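Local structure of RegF protein (Neisseria gonorrhoeae, 4HOJ) at residues A[9-14]-A[195-200]; A[15-20]-A[64-69]; A[53-58]-A[70-75]. The protein binds glutathione and belongs to the glutathione transferase superfamily as a stringent starvation protein A homologue, though its cellular role can only be inferred. One frame throughout, in Å; residues are numbered along the deposited sequence.

Contact 1 of 3, residues A[9-14]-A[195-200]. With GSH (glutathione), chain C.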
loop_
_atom_site.group_PDB
_atom_site.type_symbol
_atom_site.label_atom_id
_atom_site.label_comp_id
_atom_site.label_asym_id
_atom_site.label_seq_id
_atom_site.Cartn_x
_atom_site.Cartn_y
_atom_site.Cartn_z
ATOM N N GLY A 9 4.835 -4.548 -19.540
ATOM C CA GLY A 9 6.176 -4.599 -20.119
ATOM C C GLY A 9 6.686 -6.030 -20.162
ATOM O O GLY A 9 6.537 -6.775 -19.188
ATOM N N ILE A 10 7.317 -6.421 -21.243
ATOM C CA ILE A 10 7.654 -7.841 -21.415
ATOM C C ILE A 10 8.728 -8.328 -20.459
ATOM O O ILE A 10 8.863 -9.524 -20.225
ATOM C CB ILE A 10 8.033 -8.154 -22.837
ATOM C CG1 ILE A 10 9.285 -7.404 -23.308
ATOM C CG2 ILE A 10 6.836 -7.810 -23.781
ATOM C CD1 ILE A 10 9.757 -7.853 -24.695
ATOM N N THR A 11 9.497 -7.407 -19.894
ATOM C CA THR A 11 10.483 -7.829 -18.864
ATOM C C THR A 11 10.169 -7.230 -17.516
ATOM O O THR A 11 11.000 -7.317 -16.616
ATOM C CB THR A 11 11.966 -7.556 -19.240
ATOM O OG1 THR A 11 12.141 -6.150 -19.417
ATOM C CG2 THR A 11 12.345 -8.298 -20.533
ATOM N N CYS A 12 8.981 -6.664 -17.333
ATOM C CA CYS A 12 8.693 -5.924 -16.117
ATOM C C CYS A 12 8.207 -6.871 -15.010
ATOM O O CYS A 12 7.157 -7.509 -15.194
ATOM C CB CYS A 12 7.602 -4.887 -16.439
ATOM S SG CYS A 12 6.963 -4.023 -15.000
ATOM N N PRO A 13 8.905 -6.900 -13.869
ATOM C CA PRO A 13 8.452 -7.830 -12.811
ATOM C C PRO A 13 7.089 -7.450 -12.247
ATOM O O PRO A 13 6.380 -8.323 -11.733
ATOM C CB PRO A 13 9.587 -7.770 -11.745
ATOM C CG PRO A 13 10.284 -6.394 -12.015
ATOM C CD PRO A 13 10.174 -6.212 -13.555
ATOM N N PHE A 14 6.730 -6.168 -12.273
ATOM C CA PHE A 14 5.451 -5.729 -11.720
ATOM C C PHE A 14 4.336 -6.108 -12.625
ATOM O O PHE A 14 3.298 -6.607 -12.167
ATOM C CB PHE A 14 5.496 -4.217 -11.430
ATOM C CG PHE A 14 6.601 -3.854 -10.476
ATOM C CD1 PHE A 14 6.461 -4.138 -9.133
ATOM C CD2 PHE A 14 7.773 -3.325 -10.921
ATOM C CE1 PHE A 14 7.455 -3.828 -8.238
ATOM C CE2 PHE A 14 8.828 -3.050 -10.038
ATOM C CZ PHE A 14 8.661 -3.309 -8.682
ATOM N N THR A 195 6.532 -14.143 -20.351
ATOM C CA THR A 195 6.762 -13.773 -21.731
ATOM C C THR A 195 7.995 -14.552 -22.311
ATOM O O THR A 195 8.806 -15.100 -21.544
ATOM C CB THR A 195 7.023 -12.254 -21.841
ATOM O OG1 THR A 195 8.321 -11.974 -21.318
ATOM C CG2 THR A 195 5.988 -11.404 -21.118
ATOM N N PRO A 196 8.182 -14.542 -23.646
ATOM C CA PRO A 196 9.405 -15.153 -24.180
ATOM C C PRO A 196 10.672 -14.532 -23.659
ATOM O O PRO A 196 11.650 -15.220 -23.425
ATOM C CB PRO A 196 9.283 -14.964 -25.700
ATOM C CG PRO A 196 7.888 -14.747 -25.942
ATOM C CD PRO A 196 7.274 -14.100 -24.719
ATOM N N ALA A 197 10.617 -13.213 -23.371
ATOM C CA ALA A 197 11.796 -12.557 -22.823
ATOM C C ALA A 197 12.067 -13.053 -21.410
ATOM O O ALA A 197 13.190 -13.294 -21.050
ATOM C CB ALA A 197 11.576 -11.022 -22.843
ATOM N N GLU A 198 11.005 -13.260 -20.617
ATOM C CA GLU A 198 11.228 -13.736 -19.240
ATOM C C GLU A 198 11.675 -15.194 -19.230
ATOM O O GLU A 198 12.501 -15.573 -18.361
ATOM C CB GLU A 198 9.935 -13.556 -18.433
ATOM C CG GLU A 198 9.684 -12.084 -18.038
ATOM C CD GLU A 198 8.272 -11.835 -17.629
ATOM O OE1 GLU A 198 7.341 -12.640 -17.935
ATOM O OE2 GLU A 198 8.045 -10.788 -16.966
ATOM N N LYS A 199 11.225 -15.989 -20.221
ATOM C CA LYS A 199 11.732 -17.346 -20.322
ATOM C C LYS A 199 13.223 -17.364 -20.546
ATOM O O LYS A 199 13.879 -18.303 -20.063
ATOM C CB LYS A 199 10.991 -18.099 -21.426
ATOM C CG LYS A 199 9.540 -18.350 -21.023
ATOM C CD LYS A 199 8.834 -19.234 -22.057
ATOM C CE LYS A 199 7.331 -19.366 -21.664
ATOM N NZ LYS A 199 6.634 -20.029 -22.813
ATOM N N ALA A 200 13.765 -16.364 -21.222
ATOM C CA ALA A 200 15.222 -16.248 -21.437
ATOM C C ALA A 200 16.047 -15.996 -20.173
ATOM O O ALA A 200 17.273 -16.122 -20.173
ATOM C CB ALA A 200 15.543 -15.135 -22.501
HETATM N N1 GSH C . 4.931 0.475 -8.021
HETATM C CA1 GSH C . 4.747 0.034 -9.434
HETATM C C1 GSH C . 3.886 -1.174 -9.485
HETATM O O11 GSH C . 3.130 -1.367 -10.471
HETATM O O12 GSH C . 3.977 -1.981 -8.542
HETATM C CB1 GSH C . 6.097 -0.136 -10.146
HETATM C CG1 GSH C . 5.963 -0.335 -11.660
HETATM C CD1 GSH C . 7.306 -0.139 -12.336
HETATM O OE1 GSH C . 8.335 0.097 -11.744
HETATM N N2 GSH C . 7.231 -0.322 -13.709
HETATM C CA2 GSH C . 8.446 -0.125 -14.499
HETATM C C2 GSH C . 8.155 1.020 -15.437
HETATM O O2 GSH C . 7.117 1.242 -16.039
HETATM C CB2 GSH C . 8.839 -1.281 -15.354
HETATM S SG2 GSH C . 9.093 -2.787 -14.458
HETATM N N3 GSH C . 9.324 1.848 -15.703
HETATM C CA3 GSH C . 9.240 3.001 -16.582
HETATM C C3 GSH C . 9.549 4.212 -15.758
HETATM O O31 GSH C . 9.670 4.240 -14.486
HETATM O O32 GSH C . 9.669 5.274 -16.411
#
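The carboxylate of E198 passes the I10 carbonyl without a hydrogen bond between them, its CD 3.5 Å from I10 O; its charge is met by R162 and R19, in salt bridges to OE2 and OE1. The ring of F14 carries GSH CB1 over one face, 3.7 Å above its plane and offset toward the rim. The motif is a capping box at the start of helix 196-199, near the C-terminal end of the chain, which here meets the thioredoxin-like N-terminal domain: T195 N donates to E198 OE1 (3.0 Å) on the anti side, 29° out of the carboxylate plane, and E198 N returns a bond to T195 OG1 (3.1 Å). With chi1 at 73°, OG1 of T195 stands between backbone N and carbonyl carbon, where it can take that bond and also donate to I10 O (2.7 Å), in the carbonyl plane and on a lone pair. Through this hydroxyl the box is tied to the type I turn G9-C12, which leads into helix 13-25 and the glutathione pocket. R162 also holds T11 O. C12, a site of covalent glutathione attachment, occupies the N-cap of helix 13-25. At the more open border of the contact, T11 CG2 rests 3.7 Å from A197 CB.

Contact 2 of 3, residues A[15-20]-A[64-69]. With GSH (glutathione), chain C.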
loop_
_atom_site.group_PDB
_atom_site.type_symbol
_atom_site.label_atom_id
_atom_site.label_comp_id
_atom_site.label_asym_id
_atom_site.label_seq_id
_atom_site.Cartn_x
_atom_site.Cartn_y
_atom_site.Cartn_z
ATOM N N SER A 15 4.558 -6.027 -13.946
ATOM C CA SER A 15 3.593 -6.556 -14.930
ATOM C C SER A 15 3.460 -8.091 -14.833
ATOM O O SER A 15 2.372 -8.646 -15.013
ATOM C CB SER A 15 4.053 -6.197 -16.383
ATOM O OG SER A 15 4.072 -4.757 -16.559
ATOM N N HIS A 16 4.588 -8.733 -14.566
ATOM C CA HIS A 16 4.633 -10.176 -14.422
ATOM C C HIS A 16 3.673 -10.621 -13.293
ATOM O O HIS A 16 2.929 -11.603 -13.434
ATOM C CB HIS A 16 6.082 -10.556 -14.166
ATOM C CG HIS A 16 6.358 -12.019 -14.219
ATOM N ND1 HIS A 16 7.622 -12.493 -13.988
ATOM C CD2 HIS A 16 5.544 -13.107 -14.393
ATOM C CE1 HIS A 16 7.606 -13.821 -14.080
ATOM N NE2 HIS A 16 6.353 -14.223 -14.313
ATOM N N ARG A 17 3.604 -9.841 -12.197
ATOM C CA ARG A 17 2.700 -10.211 -11.098
ATOM C C ARG A 17 1.279 -10.258 -11.622
ATOM O O ARG A 17 0.515 -11.191 -11.306
ATOM C CB ARG A 17 2.700 -9.167 -9.950
ATOM C CG ARG A 17 3.977 -8.972 -9.232
ATOM C CD ARG A 17 3.800 -7.808 -8.247
ATOM N NE ARG A 17 4.864 -7.770 -7.239
ATOM C CZ ARG A 17 5.017 -6.727 -6.416
ATOM N NH1 ARG A 17 4.333 -5.578 -6.598
ATOM N NH2 ARG A 17 5.930 -6.848 -5.473
ATOM N N CYS A 18 0.892 -9.238 -12.403
ATOM C CA CYS A 18 -0.499 -9.148 -12.878
ATOM C C CYS A 18 -0.795 -10.223 -13.914
ATOM O O CYS A 18 -1.868 -10.835 -13.886
ATOM C CB CYS A 18 -0.754 -7.764 -13.461
ATOM S SG CYS A 18 -0.484 -6.416 -12.284
ATOM N N ARG A 19 0.147 -10.541 -14.800
ATOM C CA ARG A 19 -0.013 -11.642 -15.741
ATOM C C ARG A 19 -0.208 -12.947 -14.996
ATOM O O ARG A 19 -1.077 -13.746 -15.365
ATOM C CB ARG A 19 1.179 -11.671 -16.733
ATOM C CG ARG A 19 1.109 -10.525 -17.752
ATOM C CD ARG A 19 2.284 -10.628 -18.724
ATOM N NE ARG A 19 3.449 -9.830 -18.337
ATOM C CZ ARG A 19 4.633 -10.309 -17.931
ATOM N NH1 ARG A 19 5.694 -9.473 -17.833
ATOM N NH2 ARG A 19 4.800 -11.584 -17.689
ATOM N N PHE A 20 0.560 -13.142 -13.922
ATOM C CA PHE A 20 0.426 -14.364 -13.136
ATOM C C PHE A 20 -1.005 -14.481 -12.555
ATOM O O PHE A 20 -1.660 -15.521 -12.685
ATOM C CB PHE A 20 1.526 -14.326 -12.087
ATOM C CG PHE A 20 1.707 -15.602 -11.287
ATOM C CD1 PHE A 20 1.052 -16.791 -11.570
ATOM C CD2 PHE A 20 2.599 -15.555 -10.203
ATOM C CE1 PHE A 20 1.303 -17.941 -10.778
ATOM C CE2 PHE A 20 2.858 -16.663 -9.420
ATOM C CZ PHE A 20 2.190 -17.874 -9.690
ATOM N N GLU A 64 -0.517 0.446 -10.279
ATOM C CA GLU A 64 0.090 -0.164 -9.102
ATOM C C GLU A 64 -0.276 -1.631 -9.039
ATOM O O GLU A 64 -1.411 -2.046 -8.741
ATOM C CB GLU A 64 -0.356 0.558 -7.825
ATOM C CG GLU A 64 0.428 0.138 -6.588
ATOM C CD GLU A 64 1.900 0.475 -6.622
ATOM O OE1 GLU A 64 2.343 1.218 -7.502
ATOM O OE2 GLU A 64 2.572 0.046 -5.645
ATOM N N SER A 65 0.715 -2.463 -9.374
ATOM C CA SER A 65 0.505 -3.909 -9.536
ATOM C C SER A 65 -0.251 -4.578 -8.399
ATOM O O SER A 65 -1.183 -5.361 -8.694
ATOM C CB SER A 65 1.855 -4.593 -9.815
ATOM O OG SER A 65 2.771 -4.478 -8.714
ATOM N N ASN A 66 0.080 -4.260 -7.143
ATOM C CA ASN A 66 -0.629 -4.996 -6.089
ATOM C C ASN A 66 -2.085 -4.558 -5.963
ATOM O O ASN A 66 -2.930 -5.334 -5.548
ATOM C CB ASN A 66 0.068 -4.794 -4.739
ATOM C CG ASN A 66 1.320 -5.602 -4.602
ATOM O OD1 ASN A 66 1.589 -6.544 -5.337
ATOM N ND2 ASN A 66 2.132 -5.203 -3.626
ATOM N N ILE A 67 -2.387 -3.320 -6.356
ATOM C CA ILE A 67 -3.774 -2.795 -6.306
ATOM C C ILE A 67 -4.570 -3.416 -7.474
ATOM O O ILE A 67 -5.718 -3.851 -7.313
ATOM C CB ILE A 67 -3.745 -1.255 -6.403
ATOM C CG1 ILE A 67 -3.154 -0.723 -5.109
ATOM C CG2 ILE A 67 -5.134 -0.709 -6.610
ATOM C CD1 ILE A 67 -3.126 0.748 -5.055
ATOM N N ILE A 68 -3.970 -3.505 -8.675
ATOM C CA ILE A 68 -4.587 -4.181 -9.787
ATOM C C ILE A 68 -4.919 -5.611 -9.365
ATOM O O ILE A 68 -6.013 -6.113 -9.617
ATOM C CB ILE A 68 -3.574 -4.203 -10.956
ATOM C CG1 ILE A 68 -3.471 -2.785 -11.547
ATOM C CG2 ILE A 68 -4.043 -5.226 -12.036
ATOM C CD1 ILE A 68 -2.250 -2.641 -12.576
ATOM N N ASN A 69 -3.978 -6.250 -8.670
ATOM C CA ASN A 69 -4.184 -7.663 -8.328
ATOM C C ASN A 69 -5.261 -7.862 -7.288
ATOM O O ASN A 69 -6.022 -8.826 -7.375
ATOM C CB ASN A 69 -2.882 -8.281 -7.891
ATOM C CG ASN A 69 -1.972 -8.522 -9.058
ATOM O OD1 ASN A 69 -2.362 -8.364 -10.212
ATOM N ND2 ASN A 69 -0.720 -8.905 -8.753
HETATM N N1 GSH C . 4.931 0.475 -8.021
HETATM C CA1 GSH C . 4.747 0.034 -9.434
HETATM C C1 GSH C . 3.886 -1.174 -9.485
HETATM O O11 GSH C . 3.130 -1.367 -10.471
HETATM O O12 GSH C . 3.977 -1.981 -8.542
HETATM C CB1 GSH C . 6.097 -0.136 -10.146
HETATM C CG1 GSH C . 5.963 -0.335 -11.660
HETATM C CD1 GSH C . 7.306 -0.139 -12.336
HETATM O OE1 GSH C . 8.335 0.097 -11.744
HETATM N N2 GSH C . 7.231 -0.322 -13.709
HETATM C CA2 GSH C . 8.446 -0.125 -14.499
HETATM C C2 GSH C . 8.155 1.020 -15.437
HETATM O O2 GSH C . 7.117 1.242 -16.039
HETATM C CB2 GSH C . 8.839 -1.281 -15.354
HETATM S SG2 GSH C . 9.093 -2.787 -14.458
HETATM N N3 GSH C . 9.324 1.848 -15.703
HETATM C CA3 GSH C . 9.240 3.001 -16.582
HETATM C C3 GSH C . 9.549 4.212 -15.758
HETATM O O31 GSH C . 9.670 4.240 -14.486
HETATM O O32 GSH C . 9.669 5.274 -16.411
#
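A single hydroxyl links R17 to the bound peptide: S65 OG accepts from R17 NH1 (2.9 Å, 153°) and donates to GSH O12 (2.8 Å), so the arginine is a second-shell residue that fixes a first-shell one. Here the two helices on one side of the thioredoxin-fold sheet of the GST N-terminal domain, 13-25 and 65-75, run side by side; the segments' axes are 9.1 Å apart and only 12° from parallel. The extended chain of R17 brings its guanidinium to the N-terminal end of the second helix, with S65 OG in plane at the edge. N66 OD1 lies over one face instead, its amide turned 21° from the guanidinium, and the poor angle means it accepts no hydrogen bond there. The rest of the guanidinium is held from outside: E100 forms a salt bridge with NH2, A155 O accepts from NE, and F104 makes a cation-pi contact.

E64, at the N-cap position, receives GSH N1 at its OE1 (2.7 Å). The first helical amide, S65 N, points at the gamma-glutamyl carboxylate and donates to O11 (2.9 Å), with a weak second bond to O12. A carboxylate at a helix N-terminus, with R17 behind S65, probably gains electrostatic stabilisation. Y97 of the second subunit packs on E64 and I67, bringing the dimer interface close to this end of the pocket.

Further along, the helices meet through smaller groups. The N69 amide spans the backbone of the first helix, its ND2 near R17 CB and its OD1 3.3 Å from C18 CA. SG of C18, anti to its carbonyl carbon and beside the backbone N, reaches CG2 of I68 at 3.8 Å.

Contact 3 of 3, residues A[53-58]-A[70-75]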
loop_
_atom_site.group_PDB
_atom_site.type_symbol
_atom_site.label_atom_id
_atom_site.label_comp_id
_atom_site.label_asym_id
_atom_site.label_seq_id
_atom_site.Cartn_x
_atom_site.Cartn_y
_atom_site.Cartn_z
ATOM N N PRO A 53 2.615 -1.892 -14.746
ATOM C CA PRO A 53 1.383 -2.209 -15.464
ATOM C C PRO A 53 0.255 -1.230 -15.218
ATOM O O PRO A 53 0.206 -0.464 -14.205
ATOM C CB PRO A 53 0.969 -3.551 -14.854
ATOM C CG PRO A 53 1.540 -3.496 -13.404
ATOM C CD PRO A 53 2.898 -2.815 -13.634
ATOM N N VAL A 54 -0.711 -1.211 -16.144
ATOM C CA VAL A 54 -1.998 -0.526 -16.003
ATOM C C VAL A 54 -3.078 -1.538 -16.366
ATOM O O VAL A 54 -2.885 -2.355 -17.307
ATOM C CB VAL A 54 -2.080 0.661 -16.949
ATOM C CG1 VAL A 54 -3.479 1.277 -17.004
ATOM C CG2 VAL A 54 -1.049 1.723 -16.508
ATOM N N LEU A 55 -4.190 -1.578 -15.648
ATOM C CA LEU A 55 -5.318 -2.380 -16.049
ATOM C C LEU A 55 -6.466 -1.465 -16.411
ATOM O O LEU A 55 -6.785 -0.508 -15.653
ATOM C CB LEU A 55 -5.719 -3.304 -14.917
ATOM C CG LEU A 55 -6.775 -4.361 -15.271
ATOM C CD1 LEU A 55 -6.104 -5.563 -15.970
ATOM C CD2 LEU A 55 -7.532 -4.853 -14.039
ATOM N N VAL A 56 -7.118 -1.749 -17.536
ATOM C CA VAL A 56 -8.321 -1.038 -17.937
ATOM C C VAL A 56 -9.453 -2.014 -18.063
ATOM O O VAL A 56 -9.321 -3.049 -18.738
ATOM C CB VAL A 56 -8.118 -0.267 -19.269
ATOM C CG1 VAL A 56 -9.445 0.390 -19.730
ATOM C CG2 VAL A 56 -7.006 0.779 -19.091
ATOM N N GLU A 57 -10.583 -1.731 -17.433
ATOM C CA GLU A 57 -11.785 -2.507 -17.712
ATOM C C GLU A 57 -12.935 -1.533 -17.781
ATOM O O GLU A 57 -13.301 -0.902 -16.770
ATOM C CB GLU A 57 -12.030 -3.554 -16.630
ATOM C CG GLU A 57 -13.206 -4.408 -17.003
ATOM C CD GLU A 57 -13.515 -5.530 -16.025
ATOM O OE1 GLU A 57 -13.060 -5.485 -14.859
ATOM O OE2 GLU A 57 -14.244 -6.467 -16.455
ATOM N N ARG A 58 -13.496 -1.366 -18.977
ATOM C CA ARG A 58 -14.496 -0.335 -19.226
ATOM C C ARG A 58 -13.968 1.020 -18.746
ATOM O O ARG A 58 -12.921 1.462 -19.183
ATOM C CB ARG A 58 -15.839 -0.688 -18.575
ATOM C CG ARG A 58 -16.429 -2.009 -19.100
ATOM C CD ARG A 58 -17.692 -2.416 -18.341
ATOM N NE ARG A 58 -18.145 -3.766 -18.691
ATOM C CZ ARG A 58 -19.235 -4.030 -19.408
ATOM N NH1 ARG A 58 -19.987 -3.035 -19.854
ATOM N NH2 ARG A 58 -19.568 -5.289 -19.678
ATOM N N GLU A 70 -5.369 -6.940 -6.308
ATOM C CA GLU A 70 -6.523 -6.942 -5.381
ATOM C C GLU A 70 -7.814 -6.856 -6.114
ATOM O O GLU A 70 -8.762 -7.580 -5.806
ATOM C CB GLU A 70 -6.475 -5.770 -4.403
ATOM C CG GLU A 70 -5.408 -5.913 -3.350
ATOM C CD GLU A 70 -5.857 -6.603 -2.084
ATOM O OE1 GLU A 70 -6.977 -7.175 -2.050
ATOM O OE2 GLU A 70 -5.067 -6.570 -1.110
ATOM N N TYR A 71 -7.877 -5.929 -7.062
ATOM C CA TYR A 71 -9.079 -5.783 -7.864
ATOM C C TYR A 71 -9.401 -7.084 -8.580
ATOM O O TYR A 71 -10.524 -7.569 -8.493
ATOM C CB TYR A 71 -8.941 -4.600 -8.855
ATOM C CG TYR A 71 -10.077 -4.551 -9.819
ATOM C CD1 TYR A 71 -11.327 -4.100 -9.431
ATOM C CD2 TYR A 71 -9.897 -4.943 -11.132
ATOM C CE1 TYR A 71 -12.377 -4.047 -10.336
ATOM C CE2 TYR A 71 -10.946 -4.912 -12.051
ATOM C CZ TYR A 71 -12.173 -4.472 -11.650
ATOM O OH TYR A 71 -13.204 -4.400 -12.550
ATOM N N ILE A 72 -8.425 -7.665 -9.267
ATOM C CA ILE A 72 -8.699 -8.873 -10.020
ATOM C C ILE A 72 -9.237 -9.975 -9.077
ATOM O O ILE A 72 -10.164 -10.710 -9.425
ATOM C CB ILE A 72 -7.471 -9.317 -10.801
ATOM C CG1 ILE A 72 -7.161 -8.306 -11.887
ATOM C CG2 ILE A 72 -7.770 -10.692 -11.461
ATOM C CD1 ILE A 72 -5.758 -8.498 -12.458
ATOM N N ASP A 73 -8.632 -10.073 -7.890
ATOM C CA ASP A 73 -9.037 -11.110 -6.962
ATOM C C ASP A 73 -10.485 -10.927 -6.525
ATOM O O ASP A 73 -11.196 -11.914 -6.289
ATOM C CB ASP A 73 -8.122 -11.105 -5.732
ATOM C CG ASP A 73 -8.216 -12.370 -4.930
ATOM O OD1 ASP A 73 -8.344 -13.470 -5.542
ATOM O OD2 ASP A 73 -8.176 -12.310 -3.685
ATOM N N GLU A 74 -10.923 -9.672 -6.383
ATOM C CA GLU A 74 -12.277 -9.400 -5.949
ATOM C C GLU A 74 -13.245 -9.505 -7.124
ATOM O O GLU A 74 -14.404 -9.935 -6.951
ATOM C CB GLU A 74 -12.382 -8.043 -5.210
ATOM C CG GLU A 74 -11.628 -8.049 -3.871
ATOM C CD GLU A 74 -11.891 -6.823 -3.015
ATOM O OE1 GLU A 74 -12.471 -5.845 -3.552
ATOM O OE2 GLU A 74 -11.507 -6.856 -1.813
ATOM N N ARG A 75 -12.790 -9.158 -8.322
ATOM C CA ARG A 75 -13.626 -9.082 -9.505
ATOM C C ARG A 75 -13.967 -10.486 -10.058
ATOM O O ARG A 75 -15.068 -10.721 -10.592
ATOM C CB ARG A 75 -12.891 -8.239 -10.539
ATOM C CG ARG A 75 -13.464 -8.239 -11.897
ATOM C CD ARG A 75 -14.623 -7.285 -11.997
ATOM N NE ARG A 75 -15.025 -7.260 -13.389
ATOM C CZ ARG A 75 -15.686 -8.240 -13.999
ATOM N NH1 ARG A 75 -16.063 -9.322 -13.323
ATOM N NH2 ARG A 75 -15.990 -8.128 -15.286
#
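E57 and R75 meet side-on with nearly parallel planes, carboxylate and guanidinium 5° apart but slightly stepped, each donor tilted from the plane, and Y71 supplies a third donor. They join strand 54-57 to helix 65-75 in the C-terminal beta-beta-alpha half of the thioredoxin fold, in which hairpin 54-57/60-63 leads into the helix that covers one side of the sheet. Each carboxylate oxygen of E57 is met by its own nitrogen on the syn side, and both bonds belong to the salt bridge: OE2 takes R75 NH2 (2.7 Å) and OE1 takes R75 NE (3.0 Å). OE1 also accepts from Y71 OH at 2.6 Å, this time on the anti side, so two donors share one oxygen, both coming from the same face of its plane. Three bonds fix the rotation of the carboxylate and would be expected to favour its ionised form.

The extended E57 chain, CG anti to N (chi1 -175°), carries the acid across to the helix, whereas R75 bends at chi2 (81°) to present its NE side. CB of R75 lies over one face of the Y71 ring, and E57 OE1 stays in plane at the ring's edge.

Strand amides and carbonyls are engaged with neighbouring strands: V54 pairs with Y7 and V56 with T5, while L55 pairs with L62. On the helix, E74 forms salt bridges with R89 and R93 of the second subunit, and D73 with K25. Two residues earlier on the strand the contact turns apolar: L55 CD2 sits 4.1 Å from I72 CG1 and 3.7 Å from Y71 CD2.

How the contacts relate
Contacts 2 and 3 lie within the thioredoxin-like N-terminal domain, while contact 1 ties the start of its helix 13-25 to helix 196-199 near the C-terminus. Contacts 1 and 2 share helix 13-25 and both touch the ligand; their centres are 13 Å apart, and G9 N probably hydrogen-bonds S15 OG at 3.1 Å. Contacts 2 and 3 share helix 65-75, with centres 9 Å apart. P53 of the pocket joins all three: its CD packs on F14 CB at 3.7 Å, its CG on C18 SG at 3.7 Å, and its O lies 3.7 Å from I68 CD1. Contact 3 is centred 20 Å from contact 1, with the L55 side chain about 10 Å from glutathione. Contacts 2 and 3 also border the second subunit.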